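Putative NADPH:quinone oxidoreductase (Ralstonia eutropha, PDB 3IUP) binds NADPH and probably uses it to reduce quinones or related carbonyl compounds. Local coordinates at residues R274-Y286 with N299-L311. Numbering follows the deposited sequence.
Sequences RYGSTTHKQVYLY and NFGMAWGMGGWLL. With NDP (NADPH dihydro-nicotinamide-adenine-dinucleotide phosphate), chain C; EDO (1,2-ethanediol), chain E.
Trp309 turns an edge of its five-membered ring onto Tyr284: the planes stand at 65°, the centroids lie 5.1 Å apart, and Trp309 CD1 sits over the centre of the phenol ring, which makes the pair T-shaped. The other face of Tyr284 receives the amide of Gln282, whose NE2 lies above it toward the rim. Farther along the same side of the sheet, His280 NE2 gives a hydrogen bond of 2.8 Å to Gln282 OE1, in the imidazole plane and onto a lone pair. With its CG anti to the backbone N (chi1 -179°), His280 swings CE1 to 3.4 Å from Gly305 N, and the row of side chains lies over Gly305 and Gly307, which add none of their own. On the reverse side Val283 and Leu285 pack against selenomethionine Met306, its CG 4.1 Å from Leu285 CG.

Between these layers strands 281-285 and 304-308 run parallel at 18°, their backbone bonds alternating from Lys281 N to Ala303 O through Leu285 N to Gly307 O. At the start of strand 281-285, Lys281 bends at chi3 and chi4, bringing NZ to 2.8 Å from Thr279 O; a water joins this amine to Ser277 O, Phe300 O and Ala303 N, and Glu262 completes a salt bridge.

After the strands, the carbonyls of Tyr286 and Trp309 converge on the nicotinamide amide, each accepting from NADPH N7N, while Leu311 N donates to O7N at 2.8 Å. Strand 304-308 is the outermost of the chain's six-stranded parallel sheet, and its Gly305-Gly307 part pairs antiparallel with a strand of the second subunit. The arrangement is that of a Rossmann-type nucleotide-binding domain, with the loops after the C-terminal ends of two parallel strands, and the first turn of helix 311-318, holding the carboxamide of NADPH.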
ATOM      1  N   ARG A 274      -2.508   8.985 -19.157  1.00 34.54           N
ATOM      2  CA  ARG A 274      -2.035   9.993 -18.221  1.00 33.64           C
ATOM      3  C   ARG A 274      -1.496   9.364 -16.895  1.00 32.44           C
ATOM      4  O   ARG A 274      -0.470   9.796 -16.352  1.00 33.71           O
ATOM      5  CB  ARG A 274      -3.242  10.951 -18.002  1.00 34.66           C
ATOM      6  CG  ARG A 274      -3.075  12.063 -16.979  1.00 35.59           C
ATOM      7  CD  ARG A 274      -2.182  13.187 -17.482  1.00 36.89           C
ATOM      8  NE  ARG A 274      -1.988  14.178 -16.415  1.00 36.00           N
ATOM      9  CZ  ARG A 274      -1.219  13.977 -15.351  1.00 36.96           C
ATOM     10  NH1 ARG A 274      -1.120  14.894 -14.431  1.00 36.06           N
ATOM     11  NH2 ARG A 274      -0.543  12.837 -15.202  1.00 39.66           N
ATOM     12  N   TYR A 275      -2.170   8.321 -16.404  1.00 29.24           N
ATOM     13  CA  TYR A 275      -1.858   7.696 -15.100  1.00 27.65           C
ATOM     14  C   TYR A 275      -1.312   6.258 -15.186  1.00 27.01           C
ATOM     15  O   TYR A 275      -1.408   5.456 -14.206  1.00 26.35           O
ATOM     16  CB  TYR A 275      -3.117   7.724 -14.238  1.00 26.89           C
ATOM     17  CG  TYR A 275      -3.570   9.152 -14.016  1.00 26.41           C
ATOM     18  CD1 TYR A 275      -2.809  10.011 -13.211  1.00 25.10           C
ATOM     19  CD2 TYR A 275      -4.733   9.647 -14.605  1.00 26.34           C
ATOM     20  CE1 TYR A 275      -3.188  11.327 -13.004  1.00 26.46           C
ATOM     21  CE2 TYR A 275      -5.148  10.985 -14.383  1.00 27.98           C
ATOM     22  CZ  TYR A 275      -4.356  11.815 -13.584  1.00 26.85           C
ATOM     23  OH  TYR A 275      -4.687  13.142 -13.344  1.00 26.90           O
ATOM     24  N   GLY A 276      -0.766   5.920 -16.354  1.00 26.28           N
ATOM     25  CA  GLY A 276      -0.217   4.594 -16.580  1.00 25.40           C
ATOM     26  C   GLY A 276      -1.283   3.513 -16.784  1.00 24.72           C
ATOM     27  O   GLY A 276      -2.444   3.788 -17.089  1.00 23.68           O
ATOM     28  N   SER A 277      -0.846   2.262 -16.646  1.00 24.08           N
ATOM     29  CA  SER A 277      -1.690   1.100 -16.931  1.00 22.51           C
ATOM     30  C   SER A 277      -2.807   1.128 -15.938  1.00 21.07           C
ATOM     31  O   SER A 277      -2.597   1.537 -14.776  1.00 21.51           O
ATOM     32  CB  SER A 277      -0.912  -0.212 -16.738  1.00 23.08           C
ATOM     33  OG  SER A 277      -1.771  -1.334 -16.867  1.00 20.54           O
ATOM     34  N   THR A 278      -3.971   0.627 -16.335  1.00 18.85           N
ATOM     35  CA  THR A 278      -5.059   0.471 -15.370  1.00 17.97           C
ATOM     36  C   THR A 278      -5.018  -0.838 -14.606  1.00 16.51           C
ATOM     37  O   THR A 278      -5.805  -1.036 -13.692  1.00 16.36           O
ATOM     38  CB  THR A 278      -6.447   0.570 -16.050  1.00 18.57           C
ATOM     39  OG1 THR A 278      -6.527  -0.453 -17.027  1.00 18.37           O
ATOM     40  CG2 THR A 278      -6.612   1.944 -16.707  1.00 18.95           C
ATOM     41  N   THR A 279      -4.098  -1.734 -14.953  1.00 15.12           N
ATOM     42  CA  THR A 279      -3.983  -3.035 -14.294  1.00 15.03           C
ATOM     43  C   THR A 279      -3.361  -2.878 -12.905  1.00 13.97           C
ATOM     44  O   THR A 279      -2.227  -2.371 -12.761  1.00 14.56           O
ATOM     45  CB  THR A 279      -3.151  -3.994 -15.132  1.00 16.27           C
ATOM     46  OG1 THR A 279      -3.832  -4.195 -16.390  1.00 16.22           O
ATOM     47  CG2 THR A 279      -2.954  -5.314 -14.435  1.00 16.52           C
ATOM     48  N   HIS A 280      -4.101  -3.312 -11.902  1.00 14.62           N
ATOM     49  CA  HIS A 280      -3.650  -3.176 -10.524  1.00 13.77           C
ATOM     50  C   HIS A 280      -2.483  -4.091 -10.202  1.00 13.60           C
ATOM     51  O   HIS A 280      -2.552  -5.302 -10.443  1.00 14.22           O
ATOM     52  CB  HIS A 280      -4.794  -3.493  -9.536  1.00 14.10           C
ATOM     53  CG  HIS A 280      -4.386  -3.344  -8.092  1.00 13.37           C
ATOM     54  ND1 HIS A 280      -4.304  -2.116  -7.465  1.00 16.62           N
ATOM     55  CD2 HIS A 280      -3.994  -4.259  -7.176  1.00 15.66           C
ATOM     56  CE1 HIS A 280      -3.887  -2.291  -6.220  1.00 14.60           C
ATOM     57  NE2 HIS A 280      -3.685  -3.577  -6.021  1.00 15.98           N
ATOM     58  N   LYS A 281      -1.431  -3.492  -9.649  1.00 12.81           N
ATOM     59  CA  LYS A 281      -0.214  -4.147  -9.214  1.00 13.23           C
ATOM     60  C   LYS A 281      -0.158  -4.086  -7.690  1.00 14.25           C
ATOM     61  O   LYS A 281      -0.376  -2.995  -7.110  1.00 13.64           O
ATOM     62  CB  LYS A 281       0.988  -3.378  -9.730  1.00 13.97           C
ATOM     63  CG  LYS A 281       1.112  -3.371 -11.235  1.00 13.86           C
ATOM     64  CD  LYS A 281       1.895  -2.137 -11.783  1.00 15.03           C
ATOM     65  CE  LYS A 281       1.181  -0.797 -11.574  1.00 14.24           C
ATOM     66  NZ  LYS A 281       0.054  -0.723 -12.555  1.00 14.60           N
ATOM     67  N   GLN A 282       0.095  -5.219  -7.059  1.00 12.29           N
ATOM     68  CA  GLN A 282       0.032  -5.314  -5.603  1.00 12.66           C
ATOM     69  C   GLN A 282       1.338  -5.904  -5.028  1.00 13.93           C
ATOM     70  O   GLN A 282       1.770  -6.948  -5.493  1.00 13.67           O
ATOM     71  CB  GLN A 282      -1.140  -6.191  -5.185  1.00 13.42           C
ATOM     72  CG  GLN A 282      -1.353  -6.336  -3.671  1.00 14.03           C
ATOM     73  CD  GLN A 282      -1.766  -5.042  -2.985  1.00 17.30           C
ATOM     74  OE1 GLN A 282      -2.438  -4.193  -3.555  1.00 15.41           O
ATOM     75  NE2 GLN A 282      -1.336  -4.889  -1.733  1.00 16.57           N
ATOM     76  N   VAL A 283       1.902  -5.269  -4.006  1.00 14.29           N
ATOM     77  CA  VAL A 283       3.053  -5.840  -3.264  1.00 14.40           C
ATOM     78  C   VAL A 283       2.660  -6.003  -1.825  1.00 13.86           C
ATOM     79  O   VAL A 283       2.284  -5.007  -1.190  1.00 15.22           O
ATOM     80  CB  VAL A 283       4.305  -4.986  -3.363  1.00 14.69           C
ATOM     81  CG1 VAL A 283       5.440  -5.607  -2.435  1.00 17.56           C
ATOM     82  CG2 VAL A 283       4.780  -4.911  -4.819  1.00 17.96           C
ATOM     83  N   TYR A 284       2.695  -7.222  -1.304  1.00 13.57           N
ATOM     84  CA  TYR A 284       2.499  -7.465   0.121  1.00 12.93           C
ATOM     85  C   TYR A 284       3.861  -7.590   0.799  1.00 15.09           C
ATOM     86  O   TYR A 284       4.686  -8.413   0.391  1.00 15.90           O
ATOM     87  CB  TYR A 284       1.668  -8.689   0.316  1.00 12.99           C
ATOM     88  CG  TYR A 284       0.209  -8.453   0.040  1.00 12.73           C
ATOM     89  CD1 TYR A 284      -0.519  -7.626   0.856  1.00 16.58           C
ATOM     90  CD2 TYR A 284      -0.451  -9.088  -1.040  1.00 15.65           C
ATOM     91  CE1 TYR A 284      -1.871  -7.415   0.639  1.00 15.44           C
ATOM     92  CE2 TYR A 284      -1.810  -8.887  -1.263  1.00 17.02           C
ATOM     93  CZ  TYR A 284      -2.500  -8.038  -0.424  1.00 19.35           C
ATOM     94  OH  TYR A 284      -3.840  -7.773  -0.580  1.00 19.03           O
ATOM     95  N   LEU A 285       4.079  -6.785   1.839  1.00 14.95           N
ATOM     96  CA  LEU A 285       5.292  -6.886   2.635  1.00 15.54           C
ATOM     97  C   LEU A 285       4.917  -7.881   3.740  1.00 16.86           C
ATOM     98  O   LEU A 285       4.272  -7.514   4.719  1.00 17.73           O
ATOM     99  CB  LEU A 285       5.705  -5.548   3.182  1.00 15.88           C
ATOM    100  CG  LEU A 285       5.899  -4.412   2.194  1.00 16.80           C
ATOM    101  CD1 LEU A 285       6.508  -3.143   2.866  1.00 17.02           C
ATOM    102  CD2 LEU A 285       6.688  -4.822   0.962  1.00 18.87           C
ATOM    103  N   TYR A 286       5.278  -9.144   3.583  1.00 16.42           N
ATOM    104  CA  TYR A 286       4.894 -10.191   4.535  1.00 17.43           C
ATOM    105  C   TYR A 286       6.050 -10.528   5.490  1.00 18.67           C
ATOM    106  O   TYR A 286       5.899 -11.322   6.403  1.00 19.79           O
ATOM    107  CB  TYR A 286       4.351 -11.446   3.813  1.00 17.62           C
ATOM    108  CG  TYR A 286       5.429 -12.372   3.328  1.00 18.71           C
ATOM    109  CD1 TYR A 286       6.203 -12.052   2.226  1.00 15.28           C
ATOM    110  CD2 TYR A 286       5.671 -13.563   3.970  1.00 22.35           C
ATOM    111  CE1 TYR A 286       7.175 -12.910   1.766  1.00 15.43           C
ATOM    112  CE2 TYR A 286       6.661 -14.427   3.541  1.00 21.02           C
ATOM    113  CZ  TYR A 286       7.434 -14.081   2.461  1.00 19.53           C
ATOM    114  OH  TYR A 286       8.407 -14.967   2.066  1.00 18.92           O
ATOM    115  N   ASN A 299       7.102   5.652 -10.050  1.00 22.90           N
ATOM    116  CA  ASN A 299       7.116   5.763 -11.498  0.50 22.65           C
ATOM    117  C   ASN A 299       6.347   4.600 -12.115  1.00 22.84           C
ATOM    118  O   ASN A 299       6.787   4.015 -13.106  1.00 24.80           O
ATOM    119  CB  ASN A 299       8.581   5.821 -11.986  0.50 22.92           C
ATOM    120  CG  ASN A 299       9.463   4.820 -11.275  0.50 21.37           C
ATOM    121  OD1 ASN A 299       8.963   3.945 -10.557  0.50 17.71           O
ATOM    122  ND2 ASN A 299      10.778   4.950 -11.439  0.50 19.47           N
ATOM    123  N   PHE A 300       5.207   4.252 -11.516  1.00 20.90           N
ATOM    124  CA  PHE A 300       4.451   3.112 -11.934  1.00 19.79           C
ATOM    125  C   PHE A 300       2.947   3.387 -11.993  1.00 18.76           C
ATOM    126  O   PHE A 300       2.133   2.489 -11.985  1.00 18.34           O
ATOM    127  CB  PHE A 300       4.816   1.909 -11.044  1.00 19.65           C
ATOM    128  CG  PHE A 300       4.922   2.222  -9.559  1.00 19.85           C
ATOM    129  CD1 PHE A 300       3.795   2.493  -8.800  1.00 22.35           C
ATOM    130  CD2 PHE A 300       6.155   2.235  -8.910  1.00 17.52           C
ATOM    131  CE1 PHE A 300       3.918   2.764  -7.423  1.00 22.15           C
ATOM    132  CE2 PHE A 300       6.260   2.503  -7.570  1.00 19.15           C
ATOM    133  CZ  PHE A 300       5.152   2.768  -6.822  1.00 20.57           C
ATOM    134  N   GLY A 301       2.577   4.651 -12.137  1.00 18.35           N
ATOM    135  CA  GLY A 301       1.182   5.007 -12.312  1.00 17.84           C
ATOM    136  C   GLY A 301       0.421   4.959 -11.003  1.00 16.96           C
ATOM    137  O   GLY A 301       1.015   4.966  -9.936  1.00 16.96           O
HETATM  138  N   MSE A 302      -0.899   4.903 -11.113  1.00 15.88           N
HETATM  139  CA  MSE A 302      -1.795   5.042  -9.980  0.60 15.87           C
HETATM  140  C   MSE A 302      -2.428   3.729  -9.546  1.00 15.69           C
HETATM  141  O   MSE A 302      -3.016   3.654  -8.476  1.00 14.83           O
HETATM  142  CB  MSE A 302      -2.866   6.075 -10.336  0.60 16.73           C
HETATM  143  CG  MSE A 302      -2.269   7.411 -10.765  0.60 18.40           C
HETATM  144 SE   MSE A 302      -1.409   8.201  -9.234  0.45 25.86          SE
HETATM  145  CE  MSE A 302      -3.030   8.494  -8.253  0.60 14.33           C
ATOM    146  N   ALA A 303      -2.316   2.675 -10.375  1.00 13.36           N
ATOM    147  CA  ALA A 303      -3.014   1.413 -10.108  1.00 13.45           C
ATOM    148  C   ALA A 303      -2.101   0.432  -9.388  1.00 13.30           C
ATOM    149  O   ALA A 303      -1.550  -0.528  -9.958  1.00 11.44           O
ATOM    150  CB  ALA A 303      -3.628   0.782 -11.400  1.00 12.79           C
ATOM    151  N   TRP A 304      -1.881   0.728  -8.100  1.00 11.67           N
ATOM    152  CA  TRP A 304      -0.962  -0.027  -7.293  1.00 10.83           C
ATOM    153  C   TRP A 304      -1.371   0.009  -5.845  1.00 12.37           C
ATOM    154  O   TRP A 304      -2.063   0.941  -5.390  1.00 11.18           O
ATOM    155  CB  TRP A 304       0.486   0.527  -7.429  1.00 11.88           C
ATOM    156  CG  TRP A 304       0.667   1.896  -6.853  1.00 12.32           C
ATOM    157  CD1 TRP A 304       0.418   3.062  -7.462  1.00 14.14           C
ATOM    158  CD2 TRP A 304       1.112   2.226  -5.511  1.00 11.47           C
ATOM    159  NE1 TRP A 304       0.623   4.101  -6.600  1.00 15.28           N
ATOM    160  CE2 TRP A 304       1.067   3.626  -5.398  1.00 13.34           C
ATOM    161  CE3 TRP A 304       1.542   1.466  -4.416  1.00 11.77           C
ATOM    162  CZ2 TRP A 304       1.448   4.303  -4.249  1.00 14.92           C
ATOM    163  CZ3 TRP A 304       1.906   2.129  -3.265  1.00 17.22           C
ATOM    164  CH2 TRP A 304       1.884   3.540  -3.193  1.00 17.18           C
ATOM    165  N   GLY A 305      -0.935  -1.011  -5.139  1.00 11.51           N
ATOM    166  CA  GLY A 305      -1.080  -1.053  -3.691  1.00 12.72           C
ATOM    167  C   GLY A 305       0.102  -1.768  -3.092  1.00 12.66           C
ATOM    168  O   GLY A 305       0.749  -2.654  -3.736  1.00 12.75           O
HETATM  169  N   MSE A 306       0.341  -1.448  -1.827  1.00 12.89           N
HETATM  170  CA  MSE A 306       1.395  -2.082  -1.051  1.00 13.59           C
HETATM  171  C   MSE A 306       0.811  -2.233   0.343  1.00 15.33           C
HETATM  172  O   MSE A 306       0.120  -1.312   0.850  1.00 16.51           O
HETATM  173  CB  MSE A 306       2.651  -1.205  -0.977  1.00 14.53           C
HETATM  174  CG  MSE A 306       3.778  -1.894  -0.283  1.00 16.74           C
HETATM  175 SE   MSE A 306       5.388  -0.679  -0.260  0.75 20.07          SE
HETATM  176  CE  MSE A 306       5.828  -0.604  -2.175  1.00 20.04           C
ATOM    177  N   GLY A 307       1.064  -3.333   1.010  1.00 14.22           N
ATOM    178  CA  GLY A 307       0.595  -3.412   2.406  1.00 15.71           C
ATOM    179  C   GLY A 307       1.094  -4.627   3.138  1.00 15.63           C
ATOM    180  O   GLY A 307       1.772  -5.452   2.553  1.00 15.15           O
ATOM    181  N   GLY A 308       0.740  -4.758   4.427  1.00 15.40           N
ATOM    182  CA  GLY A 308       1.124  -5.931   5.192  1.00 14.82           C
ATOM    183  C   GLY A 308       0.289  -7.149   4.869  1.00 15.42           C
ATOM    184  O   GLY A 308      -0.801  -7.006   4.285  1.00 16.56           O
ATOM    185  N   TRP A 309       0.799  -8.347   5.176  1.00 15.15           N
ATOM    186  CA  TRP A 309       0.100  -9.607   4.984  1.00 15.80           C
ATOM    187  C   TRP A 309       0.504 -10.547   6.104  1.00 17.69           C
ATOM    188  O   TRP A 309       1.695 -10.728   6.371  1.00 17.14           O
ATOM    189  CB  TRP A 309       0.451 -10.219   3.604  1.00 14.55           C
ATOM    190  CG  TRP A 309      -0.337 -11.391   3.159  1.00 15.34           C
ATOM    191  CD1 TRP A 309      -1.315 -11.389   2.222  1.00 16.82           C
ATOM    192  CD2 TRP A 309      -0.245 -12.736   3.639  1.00 14.29           C
ATOM    193  NE1 TRP A 309      -1.799 -12.625   2.043  1.00 16.81           N
ATOM    194  CE2 TRP A 309      -1.172 -13.484   2.918  1.00 15.41           C
ATOM    195  CE3 TRP A 309       0.569 -13.384   4.566  1.00 16.03           C
ATOM    196  CZ2 TRP A 309      -1.315 -14.844   3.074  1.00 15.30           C
ATOM    197  CZ3 TRP A 309       0.419 -14.723   4.749  1.00 15.89           C
ATOM    198  CH2 TRP A 309      -0.531 -15.458   4.008  1.00 15.31           C
ATOM    199  N   LEU A 310      -0.492 -11.089   6.784  1.00 18.20           N
ATOM    200  CA  LEU A 310      -0.269 -12.059   7.854  1.00 19.58           C
ATOM    201  C   LEU A 310      -1.075 -13.338   7.699  1.00 18.80           C
ATOM    202  O   LEU A 310      -2.247 -13.330   7.300  1.00 19.10           O
ATOM    203  CB  LEU A 310      -0.614 -11.414   9.199  1.00 20.94           C
ATOM    204  CG  LEU A 310       0.408 -10.584   9.955  1.00 24.92           C
ATOM    205  CD1 LEU A 310      -0.315  -9.999  11.202  1.00 26.30           C
ATOM    206  CD2 LEU A 310       1.610 -11.438  10.349  1.00 22.91           C
ATOM    207  N   LEU A 311      -0.474 -14.464   8.089  1.00 18.94           N
ATOM    208  CA  LEU A 311      -1.087 -15.765   7.867  1.00 19.18           C
ATOM    209  C   LEU A 311      -2.438 -15.909   8.582  1.00 20.82           C
ATOM    210  O   LEU A 311      -3.413 -16.396   7.984  1.00 18.59           O
ATOM    211  CB  LEU A 311      -0.147 -16.911   8.332  1.00 20.38           C
ATOM    212  CG  LEU A 311      -0.676 -18.345   8.151  1.00 19.69           C
ATOM    213  CD1 LEU A 311      -1.023 -18.741   6.691  1.00 19.79           C
ATOM    214  CD2 LEU A 311       0.330 -19.386   8.779  1.00 20.41           C
TER
HETATM  215  PA  NDP C 401      14.571 -18.768   6.109  0.80 19.46           P
HETATM  216  O1A NDP C 401      14.484 -20.132   5.630  0.80 17.83           O
HETATM  217  O2A NDP C 401      15.297 -18.489   7.368  0.80 20.74           O
HETATM  218  O5B NDP C 401      15.289 -17.941   4.868  0.80 17.61           O
HETATM  219  C5B NDP C 401      15.416 -16.525   5.036  0.80 18.49           C
HETATM  220  C4B NDP C 401      15.897 -15.936   3.745  0.80 16.98           C
HETATM  221  O4B NDP C 401      15.961 -14.557   3.965  0.80 20.34           O
HETATM  222  C3B NDP C 401      17.294 -16.430   3.337  0.80 18.15           C
HETATM  223  O3B NDP C 401      17.405 -16.833   1.988  0.80 18.71           O
HETATM  224  C2B NDP C 401      18.183 -15.182   3.537  0.80 18.25           C
HETATM  225  O2B NDP C 401      19.239 -15.055   2.586  0.80 17.45           O
HETATM  226  C1B NDP C 401      17.162 -14.068   3.355  0.80 18.81           C
HETATM  227  N9A NDP C 401      17.524 -12.824   4.046  0.80 18.89           N
HETATM  228  C8A NDP C 401      17.883 -12.729   5.375  0.80 20.10           C
HETATM  229  N7A NDP C 401      18.063 -11.433   5.681  0.80 16.64           N
HETATM  230  C5A NDP C 401      17.809 -10.672   4.555  0.80 21.48           C
HETATM  231  C6A NDP C 401      17.840  -9.293   4.267  0.80 21.56           C
HETATM  232  N6A NDP C 401      18.247  -8.360   5.145  0.80 20.30           N
HETATM  233  N1A NDP C 401      17.512  -8.867   2.996  0.80 19.83           N
HETATM  234  C2A NDP C 401      17.192  -9.747   2.010  0.80 19.86           C
HETATM  235  N3A NDP C 401      17.161 -11.093   2.295  0.80 22.52           N
HETATM  236  C4A NDP C 401      17.463 -11.548   3.534  0.80 21.16           C
HETATM  237  O3  NDP C 401      13.150 -18.023   6.306  0.80 20.99           O
HETATM  238  PN  NDP C 401      11.735 -18.681   6.241  0.80 20.11           P
HETATM  239  O1N NDP C 401      11.486 -19.425   5.031  0.80 16.98           O
HETATM  240  O2N NDP C 401      11.387 -19.382   7.523  0.80 16.24           O
HETATM  241  O5D NDP C 401      10.821 -17.333   6.191  0.80 19.48           O
HETATM  242  C5D NDP C 401      10.794 -16.550   4.988  0.80 20.79           C
HETATM  243  C4D NDP C 401      10.103 -15.218   5.259  0.80 21.31           C
HETATM  244  O4D NDP C 401       8.686 -15.489   5.313  0.80 21.51           O
HETATM  245  C3D NDP C 401      10.494 -14.503   6.569  0.80 21.77           C
HETATM  246  O3D NDP C 401      10.558 -13.102   6.391  0.80 19.22           O
HETATM  247  C2D NDP C 401       9.313 -14.838   7.465  0.80 22.47           C
HETATM  248  O2D NDP C 401       9.100 -13.956   8.557  0.80 25.64           O
HETATM  249  C1D NDP C 401       8.188 -14.756   6.431  0.80 21.89           C
HETATM  250  N1N NDP C 401       6.912 -15.349   6.895  0.80 19.96           N
HETATM  251  C2N NDP C 401       5.889 -14.481   7.094  0.80 20.71           C
HETATM  252  C3N NDP C 401       4.667 -14.911   7.540  0.80 19.78           C
HETATM  253  C7N NDP C 401       3.498 -13.949   7.625  0.80 20.14           C
HETATM  254  O7N NDP C 401       2.335 -14.446   8.205  0.80 19.94           O
HETATM  255  N7N NDP C 401       3.531 -12.675   7.210  0.80 17.59           N
HETATM  256  C4N NDP C 401       4.361 -16.358   7.544  0.80 17.42           C
HETATM  257  C5N NDP C 401       5.557 -17.240   7.288  0.80 21.10           C
HETATM  258  C6N NDP C 401       6.793 -16.693   6.963  0.80 21.29           C
HETATM  259  P2B NDP C 401      20.780 -14.739   3.063  0.80 20.66           P
HETATM  260  O1X NDP C 401      21.502 -16.092   3.138  0.80 20.30           O
HETATM  261  O2X NDP C 401      20.845 -14.016   4.405  0.80 20.42           O
HETATM  262  O3X NDP C 401      21.331 -13.852   1.936  0.80 19.10           O
HETATM  263  C1  EDO E 380      -4.173 -11.407   4.930  1.00 46.34           C
HETATM  264  O1  EDO E 380      -5.580 -11.094   4.863  1.00 47.47           O
HETATM  265  C2  EDO E 380      -3.427 -10.100   5.098  1.00 45.89           C
HETATM  266  O2  EDO E 380      -3.037  -9.877   6.462  1.00 42.72           O
HETATM  267  O   HOH W   1      -0.555   2.065 -12.597  1.00 16.43           O